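Local coordinates for protein Niban 2 (Homo sapiens, PDB 7CTP), which may suppress apoptosis and may promote melanoma cell invasion in vitro, and is a myristoylated member of the Niban family with a PH domain, at residues 317-326 with 510-521. Sequence-based numbering, arbitrary orientation.
Sequences HLASKIRAFI and TCKSELPRFQEL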
ATOM      1  N   HIS A 317     -16.241  -2.186  30.312  1.00 31.75           N
ATOM      2  CA  HIS A 317     -17.619  -2.513  30.670  1.00 29.87           C
ATOM      3  C   HIS A 317     -18.452  -2.792  29.425  1.00 39.81           C
ATOM      4  O   HIS A 317     -19.218  -3.760  29.383  1.00 33.26           O
ATOM      5  CB  HIS A 317     -18.239  -1.387  31.495  1.00 33.03           C
ATOM      6  CG  HIS A 317     -19.644  -1.661  31.939  1.00 39.60           C
ATOM      7  ND1 HIS A 317     -20.731  -0.972  31.443  1.00 42.68           N
ATOM      8  CD2 HIS A 317     -20.139  -2.548  32.835  1.00 39.39           C
ATOM      9  CE1 HIS A 317     -21.835  -1.424  32.012  1.00 47.33           C
ATOM     10  NE2 HIS A 317     -21.503  -2.379  32.862  1.00 46.21           N
ATOM     11  N   LEU A 318     -18.319  -1.943  28.401  1.00 31.45           N
ATOM     12  CA  LEU A 318     -18.995  -2.202  27.132  1.00 27.58           C
ATOM     13  C   LEU A 318     -18.568  -3.543  26.552  1.00 27.85           C
ATOM     14  O   LEU A 318     -19.406  -4.338  26.108  1.00 30.89           O
ATOM     15  CB  LEU A 318     -18.699  -1.071  26.149  1.00 33.07           C
ATOM     16  CG  LEU A 318     -19.177  -1.200  24.703  1.00 26.60           C
ATOM     17  CD1 LEU A 318     -20.700  -1.243  24.628  1.00 30.93           C
ATOM     18  CD2 LEU A 318     -18.610  -0.037  23.886  1.00 30.01           C
ATOM     19  N   ALA A 319     -17.262  -3.809  26.550  1.00 27.46           N
ATOM     20  CA  ALA A 319     -16.765  -5.059  25.984  1.00 34.63           C
ATOM     21  C   ALA A 319     -17.362  -6.259  26.705  1.00 37.10           C
ATOM     22  O   ALA A 319     -17.696  -7.269  26.076  1.00 30.14           O
ATOM     23  CB  ALA A 319     -15.239  -5.099  26.043  1.00 30.03           C
ATOM     24  N   SER A 320     -17.515  -6.157  28.029  1.00 35.50           N
ATOM     25  CA  SER A 320     -18.040  -7.279  28.800  1.00 30.92           C
ATOM     26  C   SER A 320     -19.463  -7.609  28.384  1.00 33.70           C
ATOM     27  O   SER A 320     -19.837  -8.785  28.307  1.00 34.08           O
ATOM     28  CB  SER A 320     -17.983  -6.967  30.295  1.00 30.85           C
ATOM     29  OG  SER A 320     -18.980  -6.011  30.633  1.00 38.16           O
ATOM     30  N   LYS A 321     -20.271  -6.583  28.094  1.00 25.59           N
ATOM     31  CA  LYS A 321     -21.650  -6.806  27.674  1.00 26.51           C
ATOM     32  C   LYS A 321     -21.711  -7.359  26.255  1.00 33.84           C
ATOM     33  O   LYS A 321     -22.581  -8.177  25.933  1.00 32.37           O
ATOM     34  CB  LYS A 321     -22.438  -5.504  27.762  1.00 29.23           C
ATOM     35  CG  LYS A 321     -22.502  -4.914  29.155  1.00 31.92           C
ATOM     36  CD  LYS A 321     -23.274  -5.812  30.112  1.00 38.09           C
ATOM     37  CE  LYS A 321     -23.512  -5.091  31.439  1.00 50.23           C
ATOM     38  NZ  LYS A 321     -23.252  -5.977  32.608  1.00 52.40           N
ATOM     39  N   ILE A 322     -20.807  -6.906  25.389  1.00 27.88           N
ATOM     40  CA  ILE A 322     -20.747  -7.441  24.031  1.00 25.56           C
ATOM     41  C   ILE A 322     -20.283  -8.897  24.049  1.00 33.25           C
ATOM     42  O   ILE A 322     -20.841  -9.752  23.347  1.00 30.09           O
ATOM     43  CB  ILE A 322     -19.836  -6.558  23.163  1.00 26.43           C
ATOM     44  CG1 ILE A 322     -20.462  -5.169  22.990  1.00 26.52           C
ATOM     45  CG2 ILE A 322     -19.559  -7.220  21.815  1.00 27.93           C
ATOM     46  CD1 ILE A 322     -19.521  -4.169  22.315  1.00 28.84           C
ATOM     47  N   ARG A 323     -19.252  -9.192  24.850  1.00 27.74           N
ATOM     48  CA  ARG A 323     -18.760 -10.561  25.013  1.00 33.33           C
ATOM     49  C   ARG A 323     -19.883 -11.504  25.422  1.00 39.07           C
ATOM     50  O   ARG A 323     -20.081 -12.562  24.810  1.00 36.02           O
ATOM     51  CB  ARG A 323     -17.645 -10.596  26.056  1.00 34.20           C
ATOM     52  CG  ARG A 323     -16.258 -10.384  25.529  1.00 41.88           C
ATOM     53  CD  ARG A 323     -15.224 -10.629  26.616  1.00 48.88           C
ATOM     54  NE  ARG A 323     -14.237  -9.552  26.676  1.00 56.79           N
ATOM     55  CZ  ARG A 323     -14.184  -8.630  27.633  1.00 41.28           C
ATOM     56  NH1 ARG A 323     -15.056  -8.650  28.633  1.00 48.90           N
ATOM     57  NH2 ARG A 323     -13.248  -7.691  27.596  1.00 57.60           N
ATOM     58  N   ALA A 324     -20.629 -11.130  26.464  1.00 35.80           N
ATOM     59  CA  ALA A 324     -21.751 -11.946  26.920  1.00 37.86           C
ATOM     60  C   ALA A 324     -22.688 -12.291  25.772  1.00 42.91           C
ATOM     61  O   ALA A 324     -23.247 -13.391  25.724  1.00 37.05           O
ATOM     62  CB  ALA A 324     -22.515 -11.219  28.028  1.00 35.23           C
ATOM     63  N   PHE A 325     -22.838 -11.370  24.820  1.00 33.49           N
ATOM     64  CA  PHE A 325     -23.791 -11.522  23.728  1.00 34.37           C
ATOM     65  C   PHE A 325     -23.236 -12.387  22.598  1.00 36.03           C
ATOM     66  O   PHE A 325     -23.937 -13.263  22.078  1.00 40.12           O
ATOM     67  CB  PHE A 325     -24.182 -10.130  23.226  1.00 34.30           C
ATOM     68  CG  PHE A 325     -24.890 -10.114  21.900  1.00 36.16           C
ATOM     69  CD1 PHE A 325     -26.161 -10.645  21.766  1.00 39.17           C
ATOM     70  CD2 PHE A 325     -24.297  -9.518  20.795  1.00 43.19           C
ATOM     71  CE1 PHE A 325     -26.814 -10.610  20.545  1.00 46.55           C
ATOM     72  CE2 PHE A 325     -24.946  -9.481  19.574  1.00 39.64           C
ATOM     73  CZ  PHE A 325     -26.205 -10.029  19.450  1.00 41.67           C
ATOM     74  N   ILE A 326     -21.979 -12.181  22.215  1.00 26.98           N
ATOM     75  CA  ILE A 326     -21.472 -12.739  20.969  1.00 31.47           C
ATOM     76  C   ILE A 326     -20.375 -13.785  21.156  1.00 33.65           C
ATOM     77  O   ILE A 326     -20.111 -14.547  20.211  1.00 29.16           O
ATOM     78  CB  ILE A 326     -20.979 -11.618  20.029  1.00 28.74           C
ATOM     79  CG1 ILE A 326     -20.971 -12.117  18.583  1.00 33.18           C
ATOM     80  CG2 ILE A 326     -19.577 -11.189  20.417  1.00 26.73           C
ATOM     81  CD1 ILE A 326     -22.304 -12.704  18.157  1.00 35.14           C
ATOM     82  N   THR A 510     -26.323 -12.018  13.187  1.00 27.57           N
ATOM     83  CA  THR A 510     -26.565 -12.007  14.624  1.00 30.27           C
ATOM     84  C   THR A 510     -26.486 -10.593  15.184  1.00 32.80           C
ATOM     85  O   THR A 510     -27.329 -10.187  15.994  1.00 33.85           O
ATOM     86  CB  THR A 510     -25.563 -12.925  15.330  1.00 35.32           C
ATOM     87  OG1 THR A 510     -25.738 -14.274  14.869  1.00 34.78           O
ATOM     88  CG2 THR A 510     -25.765 -12.887  16.835  1.00 38.22           C
ATOM     89  N   CYS A 511     -25.498  -9.817  14.738  1.00 30.97           N
ATOM     90  CA  CYS A 511     -25.057  -8.617  15.450  1.00 32.14           C
ATOM     91  C   CYS A 511     -25.569  -7.299  14.888  1.00 40.13           C
ATOM     92  O   CYS A 511     -25.839  -6.380  15.667  1.00 36.86           O
ATOM     93  CB  CYS A 511     -23.529  -8.545  15.475  1.00 30.00           C
ATOM     94  SG  CYS A 511     -22.755  -9.837  16.396  1.00 39.67           S
ATOM     95  N   LYS A 512     -25.656  -7.157  13.560  1.00 43.70           N
ATOM     96  CA  LYS A 512     -25.777  -5.818  12.984  1.00 47.13           C
ATOM     97  C   LYS A 512     -27.040  -5.116  13.462  1.00 49.85           C
ATOM     98  O   LYS A 512     -27.043  -3.895  13.662  1.00 51.60           O
ATOM     99  CB  LYS A 512     -25.738  -5.871  11.454  1.00 46.87           C
ATOM    100  CG  LYS A 512     -25.721  -4.473  10.819  1.00 59.07           C
ATOM    101  CD  LYS A 512     -25.216  -4.458   9.374  1.00 61.72           C
ATOM    102  CE  LYS A 512     -25.353  -5.806   8.682  1.00 54.58           C
ATOM    103  NZ  LYS A 512     -24.420  -5.944   7.516  1.00 71.64           N
ATOM    104  N   SER A 513     -28.115  -5.875  13.674  1.00 41.57           N
ATOM    105  CA  SER A 513     -29.348  -5.272  14.168  1.00 41.17           C
ATOM    106  C   SER A 513     -29.284  -4.991  15.663  1.00 41.76           C
ATOM    107  O   SER A 513     -30.001  -4.115  16.160  1.00 45.75           O
ATOM    108  CB  SER A 513     -30.535  -6.184  13.864  1.00 48.91           C
ATOM    109  OG  SER A 513     -30.395  -7.418  14.547  1.00 62.15           O
ATOM    110  N   GLU A 514     -28.431  -5.709  16.390  1.00 40.83           N
ATOM    111  CA  GLU A 514     -28.440  -5.708  17.848  1.00 46.82           C
ATOM    112  C   GLU A 514     -27.423  -4.759  18.469  1.00 49.53           C
ATOM    113  O   GLU A 514     -27.677  -4.221  19.552  1.00 36.38           O
ATOM    114  CB  GLU A 514     -28.172  -7.123  18.367  1.00 41.83           C
ATOM    115  CG  GLU A 514     -29.271  -8.125  18.057  1.00 49.39           C
ATOM    116  CD  GLU A 514     -30.626  -7.676  18.562  1.00 56.10           C
ATOM    117  OE1 GLU A 514     -30.719  -7.267  19.740  1.00 55.89           O
ATOM    118  OE2 GLU A 514     -31.597  -7.734  17.777  1.00 64.53           O
ATOM    119  N   LEU A 515     -26.284  -4.552  17.806  1.00 35.45           N
ATOM    120  CA  LEU A 515     -25.225  -3.712  18.363  1.00 37.45           C
ATOM    121  C   LEU A 515     -25.673  -2.314  18.778  1.00 33.90           C
ATOM    122  O   LEU A 515     -25.206  -1.839  19.831  1.00 37.28           O
ATOM    123  CB  LEU A 515     -24.071  -3.611  17.355  1.00 42.14           C
ATOM    124  CG  LEU A 515     -23.236  -4.869  17.146  1.00 41.26           C
ATOM    125  CD1 LEU A 515     -22.181  -4.607  16.083  1.00 40.78           C
ATOM    126  CD2 LEU A 515     -22.596  -5.309  18.456  1.00 40.86           C
ATOM    127  N   PRO A 516     -26.526  -1.598  18.034  1.00 36.21           N
ATOM    128  CA  PRO A 516     -26.896  -0.243  18.475  1.00 32.35           C
ATOM    129  C   PRO A 516     -27.518  -0.195  19.860  1.00 42.37           C
ATOM    130  O   PRO A 516     -27.473   0.862  20.507  1.00 38.58           O
ATOM    131  CB  PRO A 516     -27.885   0.219  17.396  1.00 40.62           C
ATOM    132  CG  PRO A 516     -27.447  -0.523  16.175  1.00 43.39           C
ATOM    133  CD  PRO A 516     -27.041  -1.873  16.676  1.00 42.06           C
ATOM    134  N   ARG A 517     -28.076  -1.304  20.350  1.00 36.55           N
ATOM    135  CA  ARG A 517     -28.653  -1.309  21.690  1.00 35.12           C
ATOM    136  C   ARG A 517     -27.602  -1.084  22.768  1.00 36.22           C
ATOM    137  O   ARG A 517     -27.951  -0.675  23.881  1.00 42.59           O
ATOM    138  CB  ARG A 517     -29.408  -2.624  21.932  1.00 39.15           C
ATOM    139  CG  ARG A 517     -28.598  -3.711  22.632  1.00 54.26           C
ATOM    140  CD  ARG A 517     -29.204  -5.106  22.439  1.00 48.21           C
ATOM    141  NE  ARG A 517     -28.532  -6.103  23.272  1.00 54.10           N
ATOM    142  CZ  ARG A 517     -28.510  -7.411  23.025  1.00 53.79           C
ATOM    143  NH1 ARG A 517     -29.126  -7.905  21.955  1.00 60.15           N
ATOM    144  NH2 ARG A 517     -27.872  -8.227  23.851  1.00 55.30           N
ATOM    145  N   PHE A 518     -26.323  -1.314  22.458  1.00 36.13           N
ATOM    146  CA  PHE A 518     -25.244  -1.098  23.416  1.00 32.34           C
ATOM    147  C   PHE A 518     -24.776   0.351  23.480  1.00 27.76           C
ATOM    148  O   PHE A 518     -23.929   0.659  24.322  1.00 29.04           O
ATOM    149  CB  PHE A 518     -24.026  -1.965  23.082  1.00 31.74           C
ATOM    150  CG  PHE A 518     -24.261  -3.454  23.199  1.00 39.74           C
ATOM    151  CD1 PHE A 518     -24.306  -4.072  24.439  1.00 42.08           C
ATOM    152  CD2 PHE A 518     -24.404  -4.236  22.063  1.00 37.41           C
ATOM    153  CE1 PHE A 518     -24.506  -5.442  24.547  1.00 47.43           C
ATOM    154  CE2 PHE A 518     -24.606  -5.606  22.164  1.00 38.63           C
ATOM    155  CZ  PHE A 518     -24.658  -6.208  23.408  1.00 40.53           C
ATOM    156  N   GLN A 519     -25.266   1.228  22.595  1.00 29.71           N
ATOM    157  CA  GLN A 519     -24.803   2.614  22.600  1.00 27.39           C
ATOM    158  C   GLN A 519     -25.066   3.275  23.942  1.00 32.15           C
ATOM    159  O   GLN A 519     -24.263   4.092  24.407  1.00 31.92           O
ATOM    160  CB  GLN A 519     -25.476   3.417  21.495  1.00 30.31           C
ATOM    161  CG  GLN A 519     -24.953   4.854  21.403  1.00 30.31           C
ATOM    162  CD  GLN A 519     -23.531   4.912  20.906  1.00 32.72           C
ATOM    163  OE1 GLN A 519     -23.153   4.169  20.000  1.00 34.03           O
ATOM    164  NE2 GLN A 519     -22.728   5.800  21.492  1.00 32.74           N
ATOM    165  N   GLU A 520     -26.187   2.930  24.578  1.00 27.05           N
ATOM    166  CA  GLU A 520     -26.607   3.592  25.807  1.00 30.98           C
ATOM    167  C   GLU A 520     -25.639   3.378  26.961  1.00 33.97           C
ATOM    168  O   GLU A 520     -25.755   4.071  27.976  1.00 30.24           O
ATOM    169  CB  GLU A 520     -28.006   3.104  26.193  1.00 38.69           C
ATOM    170  CG  GLU A 520     -28.075   1.611  26.458  1.00 39.25           C
ATOM    171  CD  GLU A 520     -29.438   1.165  26.949  1.00 50.39           C
ATOM    172  OE1 GLU A 520     -29.561  -0.010  27.361  1.00 49.76           O
ATOM    173  OE2 GLU A 520     -30.381   1.985  26.914  1.00 49.12           O
ATOM    174  N   LEU A 521     -24.683   2.457  26.823  1.00 29.12           N
ATOM    175  CA  LEU A 521     -23.678   2.200  27.849  1.00 30.56           C
ATOM    176  C   LEU A 521     -22.481   3.140  27.772  1.00 28.12           C
ATOM    177  O   LEU A 521     -21.643   3.121  28.682  1.00 31.48           O
ATOM    178  CB  LEU A 521     -23.169   0.766  27.735  1.00 28.43           C
ATOM    179  CG  LEU A 521     -24.205  -0.356  27.738  1.00 35.64           C
ATOM    180  CD1 LEU A 521     -23.520  -1.693  27.479  1.00 30.69           C
ATOM    181  CD2 LEU A 521     -24.980  -0.383  29.057  1.00 36.15           C
TER
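Arg517, whose guanidinium lies against the Phe325 ring, is tied by a salt bridge from NH1 to Glu514 OE1 at 2.8 Å. OE1 lies nearly in the guanidinium plane, but NH1 meets it on the anti side, tilted out of the carboxylate plane, in a bent bond. This bridge probably steadies the guanidinium, which makes an off-centre cation-pi contact, with Arg517 CZ 4.6 Å from the Phe325 ring centroid and the two planes 68° apart. With CG anti to the backbone N (chi1 166°), Phe325 reaches across to 510-521: its CZ meets Glu514 CB at 3.7 Å, and Thr510 O approaches the ring edge in plane. Cys511 SG touches Phe325 CE2 obliquely and packs more tightly on Ile326 CD1, at 3.4 Å. In the middle, Ile322 CG1 stands 4.0 Å from the Phe518 ring centroid, 5° off the normal, a CH-pi contact, while Arg517 CG covers the opposite face towards the rim. Leu318 CD1 reaches Phe518 CB at 3.7 Å, and Leu521 CD1 lies against Lys321 CG. The contact packs helix 260-337 against the C-terminal part of helix 464-511 and the 3-10 segment 515-521; helix 532-555 adjoins both sides, Thr535 at Leu318, Tyr536 at Cys511 and Leu515.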